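Local coordinates for protein transcriptional regulator (Pyrococcus horikoshii, PDB 1UDD) that is an all-helical protein of the TENA/THI-4/PQQC family that assembles from four chains, at residues A[46-51]-A[112-117]. Residues are numbered along the deposited sequence; the frame is centred on the assembly and turned at random.
Sequences DFNYLV and AYMDFM
Asn48 makes the first touch, meeting Met114 with both its backbone and its side chain: Met114 CG sits 3.5 Å from the carbonyl O of Asn48 and 3.7 Å from Asn48 ND2. The two side chains run alongside each other, pointing opposite ways, and ND2 donates a hydrogen bond to OD1 of Asn110, about one turn earlier on the second helix. Tyr49 contributes more buried surface to the contact than any other residue. Met114 is bent at chi2 (-48°) and again at chi3, which folds its thioether back so that SD lies 3.6 Å from Tyr49 CA while the terminal methyl lies over one face of the phenol ring, off-centre toward its rim. That methyl, Met114 CE, stands 4.0 Å from the centroid of the Tyr49 ring and 14° off its normal, a clear CH-pi contact; the sulfur comes in more obliquely, making this a Met-aromatic pair. Farther out, Tyr113 turns an edge toward the face of Tyr49 in an offset edge-to-face stack, planes at 79°, with Tyr113 CE2 3.9 Å from Tyr49 CZ. The two hydroxyls end up near each other, and each hydrogen-bonds to OE2 of Glu204, so a single carboxylate oxygen from helix 190-213 ties both phenols and probably fixes their tilt. Cys136 of helix 126-146 packs against both tyrosines. The segments run almost parallel, their axes 9.7 Å apart, as neighbouring helices 36-63 and 108-123 inside the buried core of the all-helical TENA/THI-4/PQQC fold.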
loop_
_atom_site.group_PDB
_atom_site.type_symbol
_atom_site.label_atom_id
_atom_site.label_comp_id
_atom_site.label_asym_id
_atom_site.label_seq_id
_atom_site.Cartn_x
_atom_site.Cartn_y
_atom_site.Cartn_z
ATOM N N ASP A 46 -21.080 12.748 -6.748
ATOM C CA ASP A 46 -20.045 12.402 -7.716
ATOM C C ASP A 46 -18.640 12.898 -7.406
ATOM O O ASP A 46 -17.671 12.361 -7.949
ATOM C CB ASP A 46 -20.416 12.875 -9.122
ATOM C CG ASP A 46 -21.505 12.034 -9.745
ATOM O OD1 ASP A 46 -21.570 10.821 -9.456
ATOM O OD2 ASP A 46 -22.296 12.586 -10.534
ATOM N N PHE A 47 -18.505 13.920 -6.562
ATOM C CA PHE A 47 -17.163 14.401 -6.246
ATOM C C PHE A 47 -16.342 13.279 -5.617
ATOM O O PHE A 47 -15.240 12.959 -6.066
ATOM C CB PHE A 47 -17.199 15.572 -5.269
ATOM C CG PHE A 47 -15.841 16.080 -4.918
ATOM C CD1 PHE A 47 -15.061 16.724 -5.876
ATOM C CD2 PHE A 47 -15.319 15.892 -3.639
ATOM C CE1 PHE A 47 -13.772 17.176 -5.563
ATOM C CE2 PHE A 47 -14.031 16.341 -3.314
ATOM C CZ PHE A 47 -13.258 16.984 -4.282
ATOM N N ASN A 48 -16.898 12.683 -4.573
ATOM C CA ASN A 48 -16.231 11.606 -3.872
ATOM C C ASN A 48 -15.906 10.445 -4.809
ATOM O O ASN A 48 -14.924 9.727 -4.603
ATOM C CB ASN A 48 -17.106 11.106 -2.734
ATOM C CG ASN A 48 -16.337 10.255 -1.767
ATOM O OD1 ASN A 48 -15.378 10.724 -1.155
ATOM N ND2 ASN A 48 -16.739 8.991 -1.623
ATOM N N TYR A 49 -16.743 10.262 -5.825
ATOM C CA TYR A 49 -16.569 9.203 -6.808
ATOM C C TYR A 49 -15.374 9.577 -7.689
ATOM O O TYR A 49 -14.511 8.746 -7.979
ATOM C CB TYR A 49 -17.855 9.081 -7.644
ATOM C CG TYR A 49 -17.986 7.823 -8.493
ATOM C CD1 TYR A 49 -19.225 7.183 -8.624
ATOM C CD2 TYR A 49 -16.902 7.307 -9.206
ATOM C CE1 TYR A 49 -19.383 6.064 -9.447
ATOM C CE2 TYR A 49 -17.052 6.186 -10.034
ATOM C CZ TYR A 49 -18.295 5.576 -10.147
ATOM O OH TYR A 49 -18.459 4.497 -10.985
ATOM N N LEU A 50 -15.337 10.842 -8.090
ATOM C CA LEU A 50 -14.281 11.389 -8.931
ATOM C C LEU A 50 -12.927 11.228 -8.234
ATOM O O LEU A 50 -11.947 10.772 -8.840
ATOM C CB LEU A 50 -14.590 12.863 -9.196
ATOM C CG LEU A 50 -13.667 13.751 -10.022
ATOM C CD1 LEU A 50 -14.327 15.115 -10.181
ATOM C CD2 LEU A 50 -12.312 13.891 -9.351
ATOM N N VAL A 51 -12.880 11.613 -6.960
ATOM C CA VAL A 51 -11.662 11.498 -6.178
ATOM C C VAL A 51 -11.309 10.011 -5.968
ATOM O O VAL A 51 -10.171 9.600 -6.180
ATOM C CB VAL A 51 -11.817 12.213 -4.789
ATOM C CG1 VAL A 51 -10.585 11.966 -3.920
ATOM C CG2 VAL A 51 -12.002 13.714 -4.992
ATOM N N ALA A 112 -18.130 3.405 0.792
ATOM C CA ALA A 112 -17.887 1.981 0.638
ATOM C C ALA A 112 -17.426 1.612 -0.782
ATOM O O ALA A 112 -16.425 0.908 -0.952
ATOM C CB ALA A 112 -19.134 1.214 0.980
ATOM N N TYR A 113 -18.150 2.081 -1.796
ATOM C CA TYR A 113 -17.788 1.768 -3.175
ATOM C C TYR A 113 -16.377 2.255 -3.486
ATOM O O TYR A 113 -15.559 1.519 -4.041
ATOM C CB TYR A 113 -18.802 2.397 -4.140
ATOM C CG TYR A 113 -18.645 2.020 -5.611
ATOM C CD1 TYR A 113 -17.956 0.866 -6.006
ATOM C CD2 TYR A 113 -19.227 2.807 -6.606
ATOM C CE1 TYR A 113 -17.860 0.513 -7.359
ATOM C CE2 TYR A 113 -19.136 2.464 -7.952
ATOM C CZ TYR A 113 -18.452 1.320 -8.322
ATOM O OH TYR A 113 -18.359 1.017 -9.662
ATOM N N MET A 114 -16.081 3.499 -3.136
ATOM C CA MET A 114 -14.746 4.001 -3.392
ATOM C C MET A 114 -13.694 3.170 -2.629
ATOM O O MET A 114 -12.607 2.913 -3.148
ATOM C CB MET A 114 -14.662 5.475 -3.005
ATOM C CG MET A 114 -15.518 6.359 -3.901
ATOM S SD MET A 114 -15.271 6.008 -5.696
ATOM C CE MET A 114 -16.685 5.048 -6.034
ATOM N N ASP A 115 -14.025 2.747 -1.409
ATOM C CA ASP A 115 -13.102 1.950 -0.595
ATOM C C ASP A 115 -12.869 0.576 -1.201
ATOM O O ASP A 115 -11.774 0.044 -1.134
ATOM C CB ASP A 115 -13.622 1.828 0.846
ATOM C CG ASP A 115 -13.484 3.127 1.613
ATOM O OD1 ASP A 115 -12.819 4.055 1.094
ATOM O OD2 ASP A 115 -14.025 3.222 2.729
ATOM N N PHE A 116 -13.914 0.007 -1.790
ATOM C CA PHE A 116 -13.807 -1.280 -2.457
ATOM C C PHE A 116 -12.810 -1.126 -3.615
ATOM O O PHE A 116 -11.938 -1.981 -3.823
ATOM C CB PHE A 116 -15.182 -1.721 -2.987
ATOM C CG PHE A 116 -15.109 -2.589 -4.229
ATOM C CD1 PHE A 116 -14.708 -3.916 -4.144
ATOM C CD2 PHE A 116 -15.420 -2.058 -5.485
ATOM C CE1 PHE A 116 -14.616 -4.715 -5.292
ATOM C CE2 PHE A 116 -15.331 -2.843 -6.637
ATOM C CZ PHE A 116 -14.928 -4.177 -6.538
ATOM N N MET A 117 -12.920 -0.031 -4.358
ATOM C CA MET A 117 -11.988 0.204 -5.474
ATOM C C MET A 117 -10.538 0.290 -4.970
ATOM O O MET A 117 -9.650 -0.387 -5.484
ATOM C CB MET A 117 -12.299 1.523 -6.204
ATOM C CG MET A 117 -13.751 1.685 -6.698
ATOM S SD MET A 117 -13.945 3.033 -7.881
ATOM C CE MET A 117 -12.852 4.204 -7.250
#